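Local coordinates for protein FmtA (Staphylococcus aureus, PDB 5ZH8) that hydrolyses the D-alanyl esters of wall teichoic acid and lipoteichoic acid, affecting methicillin resistance, autolysis and cell wall structure, at residues Gln303-Leu307 with Phe308-Ile312; Gln129-Ser132 with Thr133-Leu137; Gln139-Glu143 with His144-Ile148. All blocks are in the same frame, centred on the assembly; numbering follows the deposited sequence.

Interaction 1 (Gln303-Leu307 with Phe308-Ile312)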
loop_
_atom_site.group_PDB
_atom_site.type_symbol
_atom_site.label_atom_id
_atom_site.label_comp_id
_atom_site.label_asym_id
_atom_site.label_seq_id
_atom_site.Cartn_x
_atom_site.Cartn_y
_atom_site.Cartn_z
ATOM N N GLN A 303 -18.918 -13.621 -20.938
ATOM C CA GLN A 303 -19.964 -12.716 -21.401
ATOM C C GLN A 303 -20.684 -13.273 -22.623
ATOM O O GLN A 303 -21.878 -13.035 -22.801
ATOM C CB GLN A 303 -19.390 -11.330 -21.721
ATOM C CG GLN A 303 -19.209 -10.433 -20.504
ATOM C CD GLN A 303 -18.651 -9.073 -20.866
ATOM O OE1 GLN A 303 -17.624 -8.971 -21.538
ATOM N NE2 GLN A 303 -19.319 -8.020 -20.420
ATOM N N GLN A 304 -19.955 -14.007 -23.458
ATOM C CA GLN A 304 -20.530 -14.658 -24.640
ATOM C C GLN A 304 -21.083 -16.067 -24.370
ATOM O O GLN A 304 -21.289 -16.838 -25.298
ATOM C CB GLN A 304 -19.477 -14.719 -25.740
ATOM C CG GLN A 304 -19.143 -13.356 -26.311
ATOM C CD GLN A 304 -17.826 -13.332 -27.057
ATOM O OE1 GLN A 304 -17.048 -14.293 -27.030
ATOM N NE2 GLN A 304 -17.564 -12.221 -27.733
ATOM N N TYR A 305 -21.313 -16.391 -23.101
ATOM C CA TYR A 305 -21.966 -17.640 -22.700
ATOM C C TYR A 305 -21.188 -18.894 -23.077
ATOM O O TYR A 305 -21.759 -19.850 -23.584
ATOM C CB TYR A 305 -23.389 -17.692 -23.259
ATOM C CG TYR A 305 -24.147 -16.406 -23.035
ATOM C CD1 TYR A 305 -24.334 -15.913 -21.750
ATOM C CD2 TYR A 305 -24.663 -15.682 -24.099
ATOM C CE1 TYR A 305 -25.016 -14.739 -21.532
ATOM C CE2 TYR A 305 -25.348 -14.506 -23.888
ATOM C CZ TYR A 305 -25.524 -14.045 -22.604
ATOM O OH TYR A 305 -26.204 -12.874 -22.397
ATOM N N LYS A 306 -19.897 -18.914 -22.781
ATOM C CA LYS A 306 -19.053 -20.053 -23.082
ATOM C C LYS A 306 -18.861 -20.994 -21.929
ATOM O O LYS A 306 -18.397 -22.074 -22.111
ATOM C CB LYS A 306 -17.702 -19.623 -23.592
ATOM C CG LYS A 306 -17.668 -19.376 -25.076
ATOM C CD LYS A 306 -16.332 -19.765 -25.664
ATOM C CE LYS A 306 -16.016 -18.923 -26.885
ATOM N NZ LYS A 306 -14.578 -18.952 -27.246
ATOM N N LEU A 307 -19.149 -20.559 -20.731
ATOM C CA LEU A 307 -19.092 -21.458 -19.574
ATOM C C LEU A 307 -20.470 -21.863 -19.084
ATOM O O LEU A 307 -20.648 -22.977 -18.605
ATOM C CB LEU A 307 -18.347 -20.808 -18.412
ATOM C CG LEU A 307 -16.841 -20.680 -18.543
ATOM C CD1 LEU A 307 -16.310 -20.209 -17.200
ATOM C CD2 LEU A 307 -16.189 -21.989 -18.964
ATOM N N PHE A 308 -21.426 -20.938 -19.160
ATOM C CA PHE A 308 -22.797 -21.202 -18.758
ATOM C C PHE A 308 -23.786 -20.624 -19.770
ATOM O O PHE A 308 -23.450 -19.727 -20.550
ATOM C CB PHE A 308 -23.089 -20.597 -17.383
ATOM C CG PHE A 308 -21.989 -20.785 -16.374
ATOM C CD1 PHE A 308 -21.795 -22.016 -15.748
ATOM C CD2 PHE A 308 -21.161 -19.728 -16.030
ATOM C CE1 PHE A 308 -20.800 -22.183 -14.802
ATOM C CE2 PHE A 308 -20.167 -19.888 -15.084
ATOM C CZ PHE A 308 -19.985 -21.118 -14.472
ATOM N N SER A 309 -25.011 -21.143 -19.735
ATOM C CA SER A 309 -26.134 -20.573 -20.478
ATOM C C SER A 309 -26.441 -19.137 -20.032
ATOM O O SER A 309 -26.016 -18.712 -18.954
ATOM C CB SER A 309 -27.374 -21.428 -20.251
ATOM O OG SER A 309 -27.696 -21.456 -18.871
ATOM N N PRO A 310 -27.180 -18.380 -20.856
ATOM C CA PRO A 310 -27.526 -17.004 -20.466
ATOM C C PRO A 310 -28.310 -16.895 -19.144
ATOM O O PRO A 310 -28.075 -15.967 -18.369
ATOM C CB PRO A 310 -28.365 -16.507 -21.649
ATOM C CG PRO A 310 -27.922 -17.327 -22.808
ATOM C CD PRO A 310 -27.585 -18.676 -22.243
ATOM N N LYS A 311 -29.217 -17.840 -18.891
ATOM C CA LYS A 311 -29.992 -17.858 -17.638
ATOM C C LYS A 311 -29.144 -18.058 -16.371
ATOM O O LYS A 311 -29.571 -17.683 -15.276
ATOM C CB LYS A 311 -31.094 -18.917 -17.701
ATOM C CG LYS A 311 -32.224 -18.557 -18.648
ATOM C CD LYS A 311 -33.368 -19.559 -18.523
ATOM C CE LYS A 311 -34.442 -19.345 -19.573
ATOM N NZ LYS A 311 -34.943 -17.941 -19.595
ATOM N N ILE A 312 -27.956 -18.642 -16.519
ATOM C CA ILE A 312 -26.986 -18.726 -15.418
ATOM C C ILE A 312 -26.040 -17.517 -15.435
ATOM O O ILE A 312 -25.808 -16.887 -14.400
ATOM C CB ILE A 312 -26.164 -20.038 -15.477
ATOM C CG1 ILE A 312 -27.079 -21.269 -15.365
ATOM C CG2 ILE A 312 -25.097 -20.071 -14.385
ATOM C CD1 ILE A 312 -27.873 -21.357 -14.083
#
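P310 presses its CG onto one face of the Y305 ring, a CH-pi contact in the turn between two helices, where a Schellman motif ends helix 292-303 and S309, at the N-cap position, precedes helix 310-318. Y305 is the C-prime residue of that motif: its positive phi (63°) turns the chain away while K306 N reaches back to Q301 O and Y305 N to I302 O. The two side chains cross at about a right angle. CG of P310 sits over the middle of the ring, 3.7 Å from the centroid of Y305 and almost on the ring normal, while P310 CB touches Y305 CE1 at 3.8 Å on the same face. The opposite face of the tyrosine is taken by the carbonyl oxygen of Q303, 3.6 Å above the plane of the Y305 ring, so the aromatic group is clasped between the helix just finished and the one about to begin. F308 O stands near the ring plane at its edge. Beyond this contact, Y305 OH is hydrogen-bonded to N314 OD1, which ties the turn to the first part of the new helix.

The second aromatic contact is between neighbours in sequence. L307 CB lies over one face of the F308 ring, 4.0 Å from its centroid and displaced toward the rim. F308 carries its CG beside the backbone N (chi1 -42°), which swings the ring back over the peptide that joins it to L307. F308 is itself buried, touching L135, K138 and Q139 of helix 129-142 and L316 of helix 310-318. On the leucine side, the nearest ring atom to L307 CB is F308 CD2, at 3.8 Å.

Interaction 2 (Gln129-Ser132 with Thr133-Leu137)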
loop_
_atom_site.group_PDB
_atom_site.type_symbol
_atom_site.label_atom_id
_atom_site.label_comp_id
_atom_site.label_asym_id
_atom_site.label_seq_id
_atom_site.Cartn_x
_atom_site.Cartn_y
_atom_site.Cartn_z
ATOM N N GLN A 129 -7.966 -14.140 -8.311
ATOM C CA GLN A 129 -8.105 -15.595 -8.499
ATOM C C GLN A 129 -9.385 -16.138 -7.866
ATOM O O GLN A 129 -9.883 -17.178 -8.283
ATOM C CB GLN A 129 -6.903 -16.377 -7.953
ATOM C CG GLN A 129 -6.875 -17.821 -8.450
ATOM C CD GLN A 129 -5.756 -18.646 -7.858
ATOM O OE1 GLN A 129 -5.238 -18.334 -6.788
ATOM N NE2 GLN A 129 -5.386 -19.723 -8.547
ATOM N N LYS A 130 -9.917 -15.444 -6.870
ATOM C CA LYS A 130 -11.210 -15.822 -6.292
ATOM C C LYS A 130 -12.320 -15.969 -7.354
ATOM O O LYS A 130 -13.248 -16.755 -7.171
ATOM C CB LYS A 130 -11.638 -14.811 -5.231
ATOM C CG LYS A 130 -10.765 -14.820 -3.988
ATOM C CD LYS A 130 -11.342 -13.931 -2.906
ATOM C CE LYS A 130 -10.505 -13.987 -1.642
ATOM N NZ LYS A 130 -9.112 -13.515 -1.859
ATOM N N PHE A 131 -12.215 -15.213 -8.447
ATOM C CA PHE A 131 -13.139 -15.326 -9.578
ATOM C C PHE A 131 -13.031 -16.697 -10.244
ATOM O O PHE A 131 -14.037 -17.314 -10.567
ATOM C CB PHE A 131 -12.868 -14.197 -10.590
ATOM C CG PHE A 131 -13.741 -14.241 -11.821
ATOM C CD1 PHE A 131 -15.119 -14.394 -11.722
ATOM C CD2 PHE A 131 -13.180 -14.096 -13.088
ATOM C CE1 PHE A 131 -15.915 -14.424 -12.857
ATOM C CE2 PHE A 131 -13.967 -14.126 -14.227
ATOM C CZ PHE A 131 -15.338 -14.294 -14.110
ATOM N N SER A 132 -11.805 -17.164 -10.443
ATOM C CA SER A 132 -11.547 -18.515 -10.950
ATOM C C SER A 132 -12.223 -19.571 -10.056
ATOM O O SER A 132 -12.932 -20.458 -10.552
ATOM C CB SER A 132 -10.033 -18.761 -11.054
ATOM O OG SER A 132 -9.712 -20.143 -11.089
ATOM N N THR A 133 -12.008 -19.447 -8.745
ATOM C CA THR A 133 -12.597 -20.347 -7.755
ATOM C C THR A 133 -14.139 -20.257 -7.749
ATOM O O THR A 133 -14.826 -21.275 -7.619
ATOM C CB THR A 133 -12.047 -20.044 -6.339
ATOM O OG1 THR A 133 -10.622 -20.194 -6.331
ATOM C CG2 THR A 133 -12.659 -20.979 -5.286
ATOM N N GLY A 134 -14.672 -19.046 -7.890
ATOM C CA GLY A 134 -16.113 -18.851 -7.976
ATOM C C GLY A 134 -16.717 -19.516 -9.201
ATOM O O GLY A 134 -17.793 -20.103 -9.126
ATOM N N LEU A 135 -16.024 -19.428 -10.334
ATOM C CA LEU A 135 -16.487 -20.066 -11.568
ATOM C C LEU A 135 -16.548 -21.580 -11.416
ATOM O O LEU A 135 -17.497 -22.214 -11.878
ATOM C CB LEU A 135 -15.585 -19.695 -12.745
ATOM C CG LEU A 135 -15.773 -18.271 -13.276
ATOM C CD1 LEU A 135 -14.583 -17.844 -14.121
ATOM C CD2 LEU A 135 -17.065 -18.152 -14.075
ATOM N N LEU A 136 -15.532 -22.148 -10.761
ATOM C CA LEU A 136 -15.486 -23.576 -10.479
ATOM C C LEU A 136 -16.630 -23.988 -9.562
ATOM O O LEU A 136 -17.227 -25.041 -9.755
ATOM C CB LEU A 136 -14.138 -23.950 -9.849
ATOM C CG LEU A 136 -12.904 -23.879 -10.759
ATOM C CD1 LEU A 136 -11.633 -24.057 -9.942
ATOM C CD2 LEU A 136 -12.977 -24.915 -11.876
ATOM N N LEU A 137 -16.921 -23.153 -8.569
ATOM C CA LEU A 137 -18.070 -23.356 -7.672
ATOM C C LEU A 137 -19.376 -23.405 -8.446
ATOM O O LEU A 137 -20.149 -24.347 -8.309
ATOM C CB LEU A 137 -18.167 -22.239 -6.629
ATOM C CG LEU A 137 -17.497 -22.468 -5.271
ATOM C CD1 LEU A 137 -17.729 -21.247 -4.395
ATOM C CD2 LEU A 137 -18.002 -23.721 -4.578
#
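T133 is tied to the preceding turn by a hydrogen bond, its N donating to Q129 O at 3.1 Å. Its CB leans on K130 O, while its hydroxyl is bonded to Y231 OH and G284 O. G134 follows with a bond from its N to K130 O at 2.8 Å.

L135 makes the main side-chain contact. While its N bonds to F131 O, its CD1 comes over one face of the F131 ring, 3.8 Å from the centroid and offset toward the rim, a CH-pi contact that brings L135 CD1 within 3.6 Å of F131 CZ. F131 holds its CG opposite the backbone N (chi1 178°), and this brings one face of the ring to L135 CD1; F333 also meets that ring at a steep angle.

L136 continues the pattern: L136 N donates to S132 O at 3.1 Å. L136 CG rests on the same oxygen, S132 O, at 3.4 Å.

L137 N then bonds to T133 O. Bonds from each N to the carbonyl four residues earlier make this an alpha-helix, here a buried one, at whose beginning an S-x-x-K sequence, S127 to K130, is found. K130 NZ is hydrogen-bonded to S127 OG and forms a salt bridge with D213, consistent with the serine and lysine motif of penicillin-binding proteins and serine beta-lactamases.

Interaction 3 (Gln139-Glu143 with His144-Ile148)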
loop_
_atom_site.group_PDB
_atom_site.type_symbol
_atom_site.label_atom_id
_atom_site.label_comp_id
_atom_site.label_asym_id
_atom_site.label_seq_id
_atom_site.Cartn_x
_atom_site.Cartn_y
_atom_site.Cartn_z
ATOM N N GLN A 139 -19.847 -23.893 -11.597
ATOM C CA GLN A 139 -19.811 -25.095 -12.422
ATOM C C GLN A 139 -20.251 -26.332 -11.632
ATOM O O GLN A 139 -21.076 -27.113 -12.104
ATOM C CB GLN A 139 -18.416 -25.313 -12.990
ATOM C CG GLN A 139 -18.092 -24.441 -14.190
ATOM C CD GLN A 139 -16.636 -24.555 -14.608
ATOM O OE1 GLN A 139 -15.804 -25.069 -13.858
ATOM N NE2 GLN A 139 -16.321 -24.072 -15.808
ATOM N N LEU A 140 -19.707 -26.489 -10.432
ATOM C CA LEU A 140 -20.047 -27.611 -9.565
ATOM C C LEU A 140 -21.509 -27.617 -9.122
ATOM O O LEU A 140 -22.086 -28.681 -8.921
ATOM C CB LEU A 140 -19.134 -27.636 -8.331
ATOM C CG LEU A 140 -17.693 -28.062 -8.617
ATOM C CD1 LEU A 140 -16.859 -27.951 -7.359
ATOM C CD2 LEU A 140 -17.650 -29.479 -9.171
ATOM N N GLU A 141 -22.095 -26.434 -8.966
ATOM C CA GLU A 141 -23.517 -26.305 -8.635
ATOM C C GLU A 141 -24.386 -26.833 -9.769
ATOM O O GLU A 141 -25.333 -27.581 -9.526
ATOM C CB GLU A 141 -23.879 -24.845 -8.341
ATOM C CG GLU A 141 -23.272 -24.302 -7.063
ATOM C CD GLU A 141 -23.416 -22.802 -6.946
ATOM O OE1 GLU A 141 -24.559 -22.319 -7.009
ATOM O OE2 GLU A 141 -22.393 -22.109 -6.785
ATOM N N GLU A 142 -24.036 -26.464 -11.000
ATOM C CA GLU A 142 -24.769 -26.889 -12.191
ATOM C C GLU A 142 -24.507 -28.361 -12.564
ATOM O O GLU A 142 -25.295 -28.979 -13.274
ATOM C CB GLU A 142 -24.424 -25.978 -13.369
ATOM C CG GLU A 142 -24.783 -24.506 -13.167
ATOM C CD GLU A 142 -26.253 -24.282 -12.846
ATOM O OE1 GLU A 142 -27.117 -24.840 -13.562
ATOM O OE2 GLU A 142 -26.538 -23.538 -11.878
ATOM N N GLU A 143 -23.388 -28.907 -12.092
ATOM C CA GLU A 143 -23.118 -30.342 -12.191
ATOM C C GLU A 143 -23.832 -31.141 -11.093
ATOM O O GLU A 143 -23.804 -32.365 -11.109
ATOM C CB GLU A 143 -21.612 -30.602 -12.131
ATOM C CG GLU A 143 -20.859 -30.120 -13.360
ATOM C CD GLU A 143 -19.362 -30.348 -13.270
ATOM O OE1 GLU A 143 -18.922 -31.174 -12.436
ATOM O OE2 GLU A 143 -18.615 -29.709 -14.043
ATOM N N HIS A 144 -24.468 -30.436 -10.155
ATOM C CA HIS A 144 -25.224 -31.048 -9.053
ATOM C C HIS A 144 -24.324 -31.798 -8.066
ATOM O O HIS A 144 -24.713 -32.814 -7.497
ATOM C CB HIS A 144 -26.342 -31.964 -9.573
ATOM C CG HIS A 144 -27.058 -31.433 -10.775
ATOM N ND1 HIS A 144 -28.185 -30.644 -10.691
ATOM C CD2 HIS A 144 -26.802 -31.581 -12.095
ATOM C CE1 HIS A 144 -28.589 -30.331 -11.907
ATOM N NE2 HIS A 144 -27.771 -30.891 -12.777
ATOM N N LYS A 145 -23.115 -31.272 -7.874
ATOM C CA LYS A 145 -22.138 -31.819 -6.937
ATOM C C LYS A 145 -22.088 -31.030 -5.638
ATOM O O LYS A 145 -21.680 -31.565 -4.622
ATOM C CB LYS A 145 -20.751 -31.851 -7.576
ATOM C CG LYS A 145 -20.631 -32.880 -8.690
ATOM C CD LYS A 145 -19.184 -33.283 -8.927
ATOM C CE LYS A 145 -19.059 -34.249 -10.090
ATOM N NZ LYS A 145 -19.418 -33.591 -11.380
ATOM N N ILE A 146 -22.475 -29.760 -5.678
ATOM C CA ILE A 146 -22.629 -28.950 -4.466
ATOM C C ILE A 146 -23.907 -28.131 -4.536
ATOM O O ILE A 146 -24.436 -27.878 -5.609
ATOM C CB ILE A 146 -21.442 -27.978 -4.246
ATOM C CG1 ILE A 146 -21.421 -26.898 -5.334
ATOM C CG2 ILE A 146 -20.125 -28.737 -4.210
ATOM C CD1 ILE A 146 -20.250 -25.946 -5.235
ATOM N N ASN A 147 -24.398 -27.714 -3.376
ATOM C CA ASN A 147 -25.475 -26.737 -3.302
ATOM C C ASN A 147 -24.989 -25.576 -2.450
ATOM O O ASN A 147 -24.475 -25.778 -1.348
ATOM C CB ASN A 147 -26.727 -27.365 -2.703
ATOM C CG ASN A 147 -27.964 -26.534 -2.939
ATOM O OD1 ASN A 147 -28.157 -25.480 -2.322
ATOM N ND2 ASN A 147 -28.818 -27.009 -3.836
ATOM N N ILE A 148 -25.163 -24.363 -2.957
ATOM C CA ILE A 148 -24.508 -23.196 -2.362
ATOM C C ILE A 148 -24.997 -22.866 -0.942
ATOM O O ILE A 148 -24.275 -22.242 -0.165
ATOM C CB ILE A 148 -24.631 -21.958 -3.277
ATOM C CG1 ILE A 148 -23.496 -20.968 -2.996
ATOM C CG2 ILE A 148 -25.995 -21.299 -3.131
ATOM C CD1 ILE A 148 -22.113 -21.513 -3.301
#
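E142 lays its backbone carbonyl over one face of the H144 imidazole, with E142 C 3.9 Å above the ring plane of H144 and offset toward the rim, while the E143 carbonyl carbon and E141 O approach the ring obliquely. H144 is the positive-phi residue (67°) of a Schellman motif that ends helix 129-142. Two bonds define it: K145 N donates to L140 O at 3.0 Å and H144 N donates to E141 O at 3.0 Å, the 6→1 and 5→2 bonds of the motif. I146 N adds a weak bond to L140 O, so that one oxygen receives two donors.

The carboxylate of E143 is met by K145 NZ in a salt bridge to OE1, on its anti side and somewhat out of its plane. The other oxygen, OE2, pairs with K238 NZ, and the two lysines together probably stabilise the negative charge.

Beyond the turn, apolar groups of I146 and I148 pack against the last helical turn. I146 CD1 touches L140 CB at 3.7 Å, and I146 CG1 lies against E141 CG. I146 CG1 stands between its own backbone N and carbonyl carbon (chi1 67°), which points it at the helix. I148 sits beside the E141 carboxylate, whose OE2 is hydrogen-bonded to Y331 OH. E141 CA points its hydrogen almost straight at I146 O, 3.5 Å from E141 CA.

How the interactions relate
Helix 129-142 is the common element of the three contacts. Interaction 2 occupies its first part and interaction 3 its end, their centres about 13 Å apart, and L137 of the former touches I146 of the latter. Interaction 1 follows much later in sequence but packs on the same helix: F308 CE2 lies 3.7 Å from L135 CD2 and F308 CE1 lies 3.6 Å from Q139 CG, so one phenylalanine bridges to both neighbours. Interactions 1 and 3 each turn the chain out of a helix by a Schellman motif. Interaction 2 includes the lysine of the family's S-x-x-K sequence, consistent with a place near the active site; its centre lies about 8 Å from that of the chain, against about 19 and 21 Å for interactions 1 and 3.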